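Local coordinates for protein putative glutathione S-transferase (Corynebacterium glutamicum, PDB 3M1G) that probably acts as a glutathione transferase of the ECM4-like, omega-related group, built from a thioredoxin-fold domain and a helical domain, at residues 59-67 against 136-144; 254-263 against 298-309. All coordinates share one frame; numbering follows the deposited sequence.

After the short strands 34-36, 46-47 and 53-56, the chain forms strand 62-66, continues through helix 71-83 and strand 90-93, and after residues 100-135, which are not modelled, returns along strand 140-143. Interaction 1 closes this loop of 68 residues and joins two strands of the thioredoxin-like sheet. The chain then enters the helical domain, where interaction 2 closes a shorter loop of 34 residues by bringing helix 295-305 against 254-263. The two loops are in series, neither nested nor crossed. The centres of interactions 1 and 2 lie about 26 Å apart; the nearest atoms of interactions 1 and 2 are about 5 Å apart, without touching. Both border the predicted active site: Ala-67 is close to Cys-70 and Tyr-302 to Tyr-201.

Interaction 1 (59-67 against 136-144); sequences AGRYRLVAA and ITVPALVEE
Arg-61 and Glu-143 meet beside the start of the strand pairing, their guanidinium and carboxylate planes only 13° apart. The arginine grips side-on: its NE lies 2.9 Å and its NH2 3.0 Å from the same oxygen, OE2 of Glu-143. NE comes from the anti side of that oxygen and NH2 nearly along its C-O axis, so this salt bridge converges on one atom. Both side chains are extended, the arginine with CG anti to the backbone N (chi1 -174°), and the Arg-61 CG thereby lies over one face of the Tyr-62 ring. Between the backbones, 62-66 and 140-143 run antiparallel. Arg-63 with Val-142 and Val-65 with Ala-140 are hydrogen-bonded pairs; Tyr-62 with Glu-143 and Leu-64 with Leu-141 are non-hydrogen-bonded. The straightest bond runs from Val-65 N to Ala-140 O, 2.8 Å with 173° at the hydrogen.

On the Val-65 face, its CG2 branch touches CG2 of Val-142 at 3.7 Å, while its CG1 meets CG2 of Val-138 at 3.9 Å, those two side chains crossing at about a right angle. On the other face Leu-64 CB rests 4.1 Å from Leu-141 CD2, beneath helices 71-83 and 154-163. Pro-139, preceded by a cis peptide bond, comes just before strand 140-143, the place of the cis-proline of the thioredoxin fold.

A water donates to both Tyr-62 O and Glu-144 OE2, the latter oxygen also bonded to Ser-90. With Arg-61 NH1 bridged to Glu-58, the paired charges are probably stabilised in their ionised forms; with OE2 held by Arg-61 and OE1 by Ser-146, rotation of the Glu-143 carboxylate is probably restricted.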
loop_
_atom_site.group_PDB
_atom_site.type_symbol
_atom_site.label_atom_id
_atom_site.label_comp_id
_atom_site.label_asym_id
_atom_site.label_seq_id
_atom_site.Cartn_x
_atom_site.Cartn_y
_atom_site.Cartn_z
ATOM N N ALA A 59 41.630 2.780 -17.283
ATOM C CA ALA A 59 41.463 2.210 -15.980
ATOM C C ALA A 59 42.061 3.129 -14.922
ATOM O O ALA A 59 43.112 3.739 -15.132
ATOM C CB ALA A 59 42.160 0.793 -15.893
ATOM N N GLY A 60 41.441 3.157 -13.755
ATOM C CA GLY A 60 42.061 3.813 -12.604
ATOM C C GLY A 60 42.010 5.344 -12.658
ATOM O O GLY A 60 42.720 5.981 -11.906
ATOM N N ARG A 61 41.217 5.939 -13.550
ATOM C CA ARG A 61 41.163 7.405 -13.617
ATOM C C ARG A 61 39.853 7.978 -13.021
ATOM O O ARG A 61 39.861 9.079 -12.464
ATOM C CB ARG A 61 41.315 7.901 -15.051
ATOM C CG ARG A 61 41.422 9.442 -15.193
ATOM C CD ARG A 61 41.854 9.844 -16.591
ATOM N NE ARG A 61 41.870 11.304 -16.794
ATOM C CZ ARG A 61 42.319 11.907 -17.891
ATOM N NH1 ARG A 61 42.789 11.198 -18.933
ATOM N NH2 ARG A 61 42.275 13.224 -17.984
ATOM N N TYR A 62 38.767 7.237 -13.152
ATOM C CA TYR A 62 37.438 7.747 -12.823
ATOM C C TYR A 62 36.739 6.967 -11.712
ATOM O O TYR A 62 36.975 5.753 -11.506
ATOM C CB TYR A 62 36.541 7.722 -14.066
ATOM C CG TYR A 62 37.157 8.320 -15.286
ATOM C CD1 TYR A 62 37.281 9.698 -15.419
ATOM C CD2 TYR A 62 37.679 7.494 -16.306
ATOM C CE1 TYR A 62 37.848 10.249 -16.529
ATOM C CE2 TYR A 62 38.249 8.019 -17.420
ATOM C CZ TYR A 62 38.357 9.399 -17.540
ATOM O OH TYR A 62 38.926 9.943 -18.669
ATOM N N ARG A 63 35.843 7.674 -11.012
ATOM C CA ARG A 63 35.033 7.103 -9.942
ATOM C C ARG A 63 33.561 7.328 -10.236
ATOM O O ARG A 63 33.158 8.434 -10.619
ATOM C CB ARG A 63 35.396 7.767 -8.598
ATOM C CG ARG A 63 34.507 7.364 -7.416
ATOM C CD ARG A 63 34.981 8.027 -6.113
ATOM N NE ARG A 63 36.246 7.422 -5.766
ATOM C CZ ARG A 63 36.406 6.460 -4.861
ATOM N NH1 ARG A 63 35.396 6.038 -4.105
ATOM N NH2 ARG A 63 37.619 5.964 -4.673
ATOM N N LEU A 64 32.763 6.268 -10.067
ATOM C CA LEU A 64 31.318 6.386 -10.120
ATOM C C LEU A 64 30.817 6.767 -8.725
ATOM O O LEU A 64 31.078 6.069 -7.750
ATOM C CB LEU A 64 30.661 5.085 -10.576
ATOM C CG LEU A 64 29.134 5.059 -10.618
ATOM C CD1 LEU A 64 28.601 6.053 -11.672
ATOM C CD2 LEU A 64 28.645 3.597 -10.896
ATOM N N VAL A 65 30.137 7.905 -8.641
ATOM C CA VAL A 65 29.635 8.382 -7.371
ATOM C C VAL A 65 28.133 8.146 -7.468
ATOM O O VAL A 65 27.469 8.678 -8.358
ATOM C CB VAL A 65 29.951 9.858 -7.108
ATOM C CG1 VAL A 65 29.224 10.345 -5.758
ATOM C CG2 VAL A 65 31.488 10.092 -7.034
ATOM N N ALA A 66 27.635 7.278 -6.598
ATOM C CA ALA A 66 26.255 6.812 -6.655
ATOM C C ALA A 66 25.605 6.850 -5.259
ATOM O O ALA A 66 26.259 7.211 -4.255
ATOM C CB ALA A 66 26.222 5.383 -7.246
ATOM N N ALA A 67 24.315 6.541 -5.184
ATOM C CA ALA A 67 23.624 6.403 -3.890
ATOM C C ALA A 67 22.743 5.175 -4.002
ATOM O O ALA A 67 22.041 4.997 -5.021
ATOM C CB ALA A 67 22.758 7.664 -3.576
ATOM N N ILE A 136 27.476 17.589 -4.916
ATOM C CA ILE A 136 27.306 17.210 -6.331
ATOM C C ILE A 136 26.076 16.311 -6.634
ATOM O O ILE A 136 25.639 15.481 -5.817
ATOM C CB ILE A 136 28.597 16.543 -6.948
ATOM C CG1 ILE A 136 28.798 15.094 -6.445
ATOM C CG2 ILE A 136 29.859 17.428 -6.731
ATOM C CD1 ILE A 136 29.670 14.247 -7.388
ATOM N N THR A 137 25.542 16.498 -7.838
ATOM C CA THR A 137 24.490 15.637 -8.400
ATOM C C THR A 137 24.976 14.180 -8.624
ATOM O O THR A 137 26.085 13.953 -9.135
ATOM C CB THR A 137 23.994 16.217 -9.756
ATOM O OG1 THR A 137 23.649 17.600 -9.591
ATOM C CG2 THR A 137 22.794 15.443 -10.287
ATOM N N VAL A 138 24.122 13.230 -8.233
ATOM C CA VAL A 138 24.369 11.793 -8.337
ATOM C C VAL A 138 23.343 11.175 -9.289
ATOM O O VAL A 138 22.204 11.631 -9.319
ATOM C CB VAL A 138 24.241 11.156 -6.927
ATOM C CG1 VAL A 138 24.004 9.662 -7.012
ATOM C CG2 VAL A 138 25.464 11.484 -6.066
ATOM N N PRO A 139 23.725 10.156 -10.091
ATOM C CA PRO A 139 25.064 9.585 -10.262
ATOM C C PRO A 139 25.954 10.519 -11.072
ATOM O O PRO A 139 25.448 11.307 -11.864
ATOM C CB PRO A 139 24.814 8.302 -11.055
ATOM C CG PRO A 139 23.572 8.591 -11.868
ATOM C CD PRO A 139 22.762 9.577 -11.035
ATOM N N ALA A 140 27.257 10.400 -10.851
ATOM C CA ALA A 140 28.266 11.146 -11.580
ATOM C C ALA A 140 29.518 10.309 -11.763
ATOM O O ALA A 140 29.863 9.482 -10.908
ATOM C CB ALA A 140 28.621 12.466 -10.845
ATOM N N LEU A 141 30.200 10.532 -12.889
ATOM C CA LEU A 141 31.582 10.051 -13.051
ATOM C C LEU A 141 32.516 11.210 -12.752
ATOM O O LEU A 141 32.335 12.327 -13.267
ATOM C CB LEU A 141 31.810 9.462 -14.453
ATOM C CG LEU A 141 31.103 8.134 -14.754
ATOM C CD1 LEU A 141 31.107 7.914 -16.285
ATOM C CD2 LEU A 141 31.868 7.019 -14.016
ATOM N N VAL A 142 33.456 10.949 -11.843
ATOM C CA VAL A 142 34.359 11.947 -11.305
ATOM C C VAL A 142 35.818 11.546 -11.585
ATOM O O VAL A 142 36.181 10.385 -11.408
ATOM C CB VAL A 142 34.149 12.060 -9.772
ATOM C CG1 VAL A 142 35.115 13.009 -9.161
ATOM C CG2 VAL A 142 32.673 12.535 -9.478
ATOM N N GLU A 143 36.637 12.501 -12.020
ATOM C CA GLU A 143 38.062 12.249 -12.187
ATOM C C GLU A 143 38.686 12.232 -10.806
ATOM O O GLU A 143 38.669 13.266 -10.133
ATOM C CB GLU A 143 38.721 13.308 -13.082
ATOM C CG GLU A 143 40.234 13.124 -13.201
ATOM C CD GLU A 143 40.898 14.081 -14.156
ATOM O OE1 GLU A 143 40.784 15.318 -13.981
ATOM O OE2 GLU A 143 41.602 13.590 -15.065
ATOM N N GLU A 144 39.176 11.077 -10.359
ATOM C CA GLU A 144 39.706 10.935 -8.990
ATOM C C GLU A 144 40.794 11.944 -8.613
ATOM O O GLU A 144 40.773 12.488 -7.535
ATOM C CB GLU A 144 40.284 9.542 -8.755
ATOM C CG GLU A 144 39.270 8.446 -8.406
ATOM C CD GLU A 144 39.928 7.056 -8.440
ATOM O OE1 GLU A 144 41.171 7.009 -8.411
ATOM O OE2 GLU A 144 39.242 6.021 -8.507
HETATM O O HOH W 1 39.273 4.461 -10.908
#

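Interaction 2 (254-263 against 298-309); sequences RFDAVYHGHF and IKQHYYITHAEI
Helix 255-259, which contains a wider pi-type turn, runs 24° from helix 298-305 with the axes 9.5 Å apart at closest, and Arg-254 O accepts from both Val-258 N and Tyr-259 N. Val-258 is the knob, seated among Ile-298, Lys-299, Tyr-302 and Tyr-303. Its CG1, placed anti to the backbone nitrogen by chi1 of 171°, presses on Tyr-302 CG at 3.5 Å, and its CG2 turns to Ile-298 CG2 at 3.8 Å. Ile-298 CD1 also lies over one face of the Arg-254 guanidinium, whose NH1 is hydrogen-bonded to Pro-250 O and NE to Ala-69 O.

Two aromatic clusters flank this knob. In one, Tyr-259 presents its edge to the face of Tyr-302 in an offset edge-to-face pair with planes at 89°, and Tyr-302 in turn points its edge at the face of Phe-263. In the other, the edge of His-262 addresses the face of Tyr-303, centroids 4.8 Å apart. His-262 NE2 and His-306 ND1 share a nearly straight hydrogen bond of 3.1 Å, their rings rim to rim. His-306 NE2 is hydrogen-bonded to Asp-99. A water links Tyr-303 OH to Asp-256 O and Gly-261 N.

Tyr-259 and Tyr-302 are predicted to lower the pKa of the active-site cysteine, and Tyr-302 OH is hydrogen-bonded to Tyr-201, the predicted proton donor/acceptor. Pro-71, at the start of helix 71-83, packs on Arg-254, Tyr-259 and Tyr-302, joining the contact to the thioredoxin-like domain; helix 199-204 covers Phe-255 and Tyr-259, and His-260 meets its counterpart on the second subunit.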
loop_
_atom_site.group_PDB
_atom_site.type_symbol
_atom_site.label_atom_id
_atom_site.label_comp_id
_atom_site.label_asym_id
_atom_site.label_seq_id
_atom_site.Cartn_x
_atom_site.Cartn_y
_atom_site.Cartn_z
ATOM N N ARG A 254 11.503 -0.481 -6.177
ATOM C CA ARG A 254 11.195 0.470 -5.148
ATOM C C ARG A 254 9.684 0.688 -5.012
ATOM O O ARG A 254 9.230 1.462 -4.161
ATOM C CB ARG A 254 11.863 1.824 -5.451
ATOM C CG ARG A 254 13.372 1.828 -5.301
ATOM C CD ARG A 254 14.033 3.043 -5.954
ATOM N NE ARG A 254 15.455 3.030 -5.625
ATOM C CZ ARG A 254 16.349 2.204 -6.186
ATOM N NH1 ARG A 254 15.979 1.378 -7.134
ATOM N NH2 ARG A 254 17.620 2.214 -5.787
ATOM N N PHE A 255 8.908 0.043 -5.852
ATOM C CA PHE A 255 7.478 0.354 -5.915
ATOM C C PHE A 255 6.663 -0.045 -4.683
ATOM O O PHE A 255 6.103 0.822 -3.996
ATOM C CB PHE A 255 6.839 -0.201 -7.177
ATOM C CG PHE A 255 5.529 0.439 -7.497
ATOM C CD1 PHE A 255 4.354 -0.045 -6.939
ATOM C CD2 PHE A 255 5.471 1.505 -8.333
ATOM C CE1 PHE A 255 3.130 0.531 -7.236
ATOM C CE2 PHE A 255 4.260 2.104 -8.650
ATOM C CZ PHE A 255 3.061 1.583 -8.093
ATOM N N ASP A 256 6.592 -1.331 -4.385
ATOM C CA ASP A 256 5.824 -1.746 -3.222
ATOM C C ASP A 256 6.435 -1.193 -1.936
ATOM O O ASP A 256 5.694 -0.787 -1.000
ATOM C CB ASP A 256 5.674 -3.276 -3.151
ATOM C CG ASP A 256 4.764 -3.838 -4.258
ATOM O OD1 ASP A 256 4.124 -3.026 -4.966
ATOM O OD2 ASP A 256 4.707 -5.090 -4.419
ATOM N N ALA A 257 7.765 -1.118 -1.888
ATOM C CA ALA A 257 8.472 -0.644 -0.694
ATOM C C ALA A 257 8.254 0.844 -0.372
ATOM O O ALA A 257 8.226 1.224 0.806
ATOM C CB ALA A 257 9.998 -0.944 -0.789
ATOM N N VAL A 258 8.125 1.683 -1.401
ATOM C CA VAL A 258 8.094 3.141 -1.221
ATOM C C VAL A 258 7.006 3.840 -2.032
ATOM O O VAL A 258 6.144 4.507 -1.486
ATOM C CB VAL A 258 9.444 3.815 -1.583
ATOM C CG1 VAL A 258 9.267 5.345 -1.575
ATOM C CG2 VAL A 258 10.544 3.384 -0.605
ATOM N N TYR A 259 7.028 3.692 -3.336
ATOM C CA TYR A 259 6.152 4.509 -4.189
ATOM C C TYR A 259 4.676 4.227 -3.965
ATOM O O TYR A 259 3.840 5.124 -4.039
ATOM C CB TYR A 259 6.472 4.293 -5.664
ATOM C CG TYR A 259 7.931 4.608 -6.077
ATOM C CD1 TYR A 259 8.643 5.663 -5.515
ATOM C CD2 TYR A 259 8.582 3.826 -7.036
ATOM C CE1 TYR A 259 9.957 5.946 -5.922
ATOM C CE2 TYR A 259 9.873 4.090 -7.435
ATOM C CZ TYR A 259 10.553 5.159 -6.892
ATOM O OH TYR A 259 11.819 5.443 -7.298
ATOM N N HIS A 260 4.352 2.977 -3.721
ATOM C CA HIS A 260 2.961 2.539 -3.466
ATOM C C HIS A 260 2.266 3.391 -2.407
ATOM O O HIS A 260 1.169 3.890 -2.647
ATOM C CB HIS A 260 2.946 1.039 -3.081
ATOM C CG HIS A 260 1.572 0.472 -2.888
ATOM N ND1 HIS A 260 0.868 0.634 -1.708
ATOM C CD2 HIS A 260 0.744 -0.194 -3.737
ATOM C CE1 HIS A 260 -0.352 0.116 -1.852
ATOM N NE2 HIS A 260 -0.434 -0.447 -3.058
ATOM N N GLY A 261 2.888 3.528 -1.231
ATOM C CA GLY A 261 2.343 4.320 -0.131
ATOM C C GLY A 261 2.859 5.772 -0.053
ATOM O O GLY A 261 2.084 6.720 -0.152
ATOM N N HIS A 262 4.172 5.926 0.115
ATOM C CA HIS A 262 4.821 7.235 0.260
ATOM C C HIS A 262 4.450 8.210 -0.858
ATOM O O HIS A 262 4.122 9.354 -0.573
ATOM C CB HIS A 262 6.339 7.033 0.326
ATOM C CG HIS A 262 7.123 8.280 0.604
ATOM N ND1 HIS A 262 6.992 9.006 1.772
ATOM C CD2 HIS A 262 8.099 8.896 -0.120
ATOM C CE1 HIS A 262 7.849 10.017 1.753
ATOM N NE2 HIS A 262 8.535 9.973 0.616
ATOM N N PHE A 263 4.473 7.745 -2.109
ATOM C CA PHE A 263 4.094 8.567 -3.280
ATOM C C PHE A 263 2.643 8.361 -3.745
ATOM O O PHE A 263 2.246 8.872 -4.814
ATOM C CB PHE A 263 5.050 8.287 -4.460
ATOM C CG PHE A 263 6.433 8.910 -4.324
ATOM C CD1 PHE A 263 6.752 9.759 -3.281
ATOM C CD2 PHE A 263 7.366 8.730 -5.315
ATOM C CE1 PHE A 263 8.006 10.388 -3.213
ATOM C CE2 PHE A 263 8.643 9.364 -5.239
ATOM C CZ PHE A 263 8.948 10.165 -4.170
ATOM N N ILE A 298 17.013 2.261 0.763
ATOM C CA ILE A 298 15.924 2.803 -0.082
ATOM C C ILE A 298 14.797 3.384 0.821
ATOM O O ILE A 298 14.472 4.575 0.717
ATOM C CB ILE A 298 15.382 1.720 -1.046
ATOM C CG1 ILE A 298 16.417 1.399 -2.136
ATOM C CG2 ILE A 298 13.997 2.104 -1.670
ATOM C CD1 ILE A 298 16.125 0.098 -2.890
ATOM N N LYS A 299 14.249 2.570 1.726
ATOM C CA LYS A 299 13.103 3.014 2.559
ATOM C C LYS A 299 13.465 4.151 3.507
ATOM O O LYS A 299 12.717 5.119 3.674
ATOM C CB LYS A 299 12.524 1.841 3.354
ATOM C CG LYS A 299 11.852 0.759 2.492
ATOM C CD LYS A 299 11.508 -0.481 3.321
ATOM C CE LYS A 299 10.345 -0.241 4.305
ATOM N NZ LYS A 299 10.210 -1.380 5.244
ATOM N N GLN A 300 14.638 4.050 4.140
ATOM C CA GLN A 300 15.075 5.116 5.025
ATOM C C GLN A 300 15.203 6.455 4.290
ATOM O O GLN A 300 14.792 7.510 4.810
ATOM C CB GLN A 300 16.390 4.746 5.697
ATOM C CG GLN A 300 16.166 3.687 6.765
ATOM C CD GLN A 300 17.447 3.338 7.482
ATOM O OE1 GLN A 300 18.496 3.755 7.072
ATOM N NE2 GLN A 300 17.355 2.579 8.548
ATOM N N HIS A 301 15.740 6.432 3.081
ATOM C CA HIS A 301 15.959 7.685 2.377
ATOM C C HIS A 301 14.624 8.390 2.108
ATOM O O HIS A 301 14.436 9.555 2.421
ATOM C CB HIS A 301 16.681 7.491 1.056
ATOM C CG HIS A 301 16.673 8.728 0.213
ATOM N ND1 HIS A 301 17.480 9.812 0.489
ATOM C CD2 HIS A 301 15.894 9.094 -0.833
ATOM C CE1 HIS A 301 17.200 10.790 -0.356
ATOM N NE2 HIS A 301 16.244 10.382 -1.168
ATOM N N TYR A 302 13.680 7.667 1.555
ATOM C CA TYR A 302 12.449 8.310 1.118
ATOM C C TYR A 302 11.621 8.750 2.321
ATOM O O TYR A 302 11.178 9.898 2.391
ATOM C CB TYR A 302 11.648 7.350 0.232
ATOM C CG TYR A 302 12.148 7.284 -1.173
ATOM C CD1 TYR A 302 13.157 6.394 -1.527
ATOM C CD2 TYR A 302 11.633 8.122 -2.153
ATOM C CE1 TYR A 302 13.622 6.316 -2.817
ATOM C CE2 TYR A 302 12.093 8.071 -3.459
ATOM C CZ TYR A 302 13.118 7.171 -3.785
ATOM O OH TYR A 302 13.582 7.071 -5.087
ATOM N N TYR A 303 11.425 7.829 3.259
ATOM C CA TYR A 303 10.480 8.036 4.368
ATOM C C TYR A 303 11.032 8.998 5.414
ATOM O O TYR A 303 10.245 9.676 6.094
ATOM C CB TYR A 303 10.070 6.707 5.033
ATOM C CG TYR A 303 9.020 5.927 4.280
ATOM C CD1 TYR A 303 7.666 6.271 4.374
ATOM C CD2 TYR A 303 9.360 4.854 3.452
ATOM C CE1 TYR A 303 6.668 5.532 3.682
ATOM C CE2 TYR A 303 8.362 4.114 2.770
ATOM C CZ TYR A 303 7.032 4.484 2.891
ATOM O OH TYR A 303 6.056 3.793 2.232
ATOM N N ILE A 304 12.360 9.057 5.576
ATOM C CA ILE A 304 12.965 9.964 6.574
ATOM C C ILE A 304 13.266 11.340 5.975
ATOM O O ILE A 304 12.949 12.349 6.546
ATOM C CB ILE A 304 14.245 9.378 7.188
ATOM C CG1 ILE A 304 13.889 8.125 7.997
ATOM C CG2 ILE A 304 14.957 10.414 8.101
ATOM C CD1 ILE A 304 15.132 7.362 8.523
ATOM N N THR A 305 13.814 11.351 4.782
ATOM C CA THR A 305 14.239 12.578 4.102
ATOM C C THR A 305 13.126 13.467 3.577
ATOM O O THR A 305 13.287 14.673 3.555
ATOM C CB THR A 305 15.162 12.144 2.924
ATOM O OG1 THR A 305 16.383 11.706 3.511
ATOM C CG2 THR A 305 15.380 13.213 1.882
ATOM N N HIS A 306 12.011 12.887 3.135
ATOM C CA HIS A 306 10.949 13.676 2.523
ATOM C C HIS A 306 9.946 14.099 3.594
ATOM O O HIS A 306 8.775 13.631 3.623
ATOM C CB HIS A 306 10.249 12.910 1.401
ATOM C CG HIS A 306 11.135 12.568 0.248
ATOM N ND1 HIS A 306 10.852 11.542 -0.629
ATOM C CD2 HIS A 306 12.314 13.099 -0.163
ATOM C CE1 HIS A 306 11.812 11.465 -1.536
ATOM N NE2 HIS A 306 12.707 12.400 -1.277
ATOM N N ALA A 307 10.419 14.987 4.467
ATOM C CA ALA A 307 9.668 15.469 5.604
ATOM C C ALA A 307 8.459 16.326 5.203
ATOM O O ALA A 307 7.488 16.409 5.955
ATOM C CB ALA A 307 10.605 16.249 6.562
ATOM N N GLU A 308 8.492 16.936 4.024
ATOM C CA GLU A 308 7.325 17.653 3.515
ATOM C C GLU A 308 6.145 16.722 3.149
ATOM O O GLU A 308 5.010 17.173 3.145
ATOM C CB GLU A 308 7.686 18.549 2.311
ATOM C CG GLU A 308 6.471 19.344 1.696
ATOM C CD GLU A 308 5.706 20.243 2.706
ATOM O OE1 GLU A 308 6.313 21.308 3.030
ATOM O OE2 GLU A 308 4.522 19.914 3.141
ATOM N N ILE A 309 6.417 15.449 2.851
ATOM C CA ILE A 309 5.393 14.429 2.591
ATOM C C ILE A 309 5.060 13.575 3.831
ATOM O O ILE A 309 3.880 13.248 4.077
ATOM C CB ILE A 309 5.868 13.468 1.495
ATOM C CG1 ILE A 309 6.109 14.209 0.190
ATOM C CG2 ILE A 309 4.850 12.335 1.263
ATOM C CD1 ILE A 309 6.596 13.215 -0.910
HETATM O O HOH W 2 5.028 1.883 0.076
HETATM O O HOH W 3 6.775 0.576 3.203
#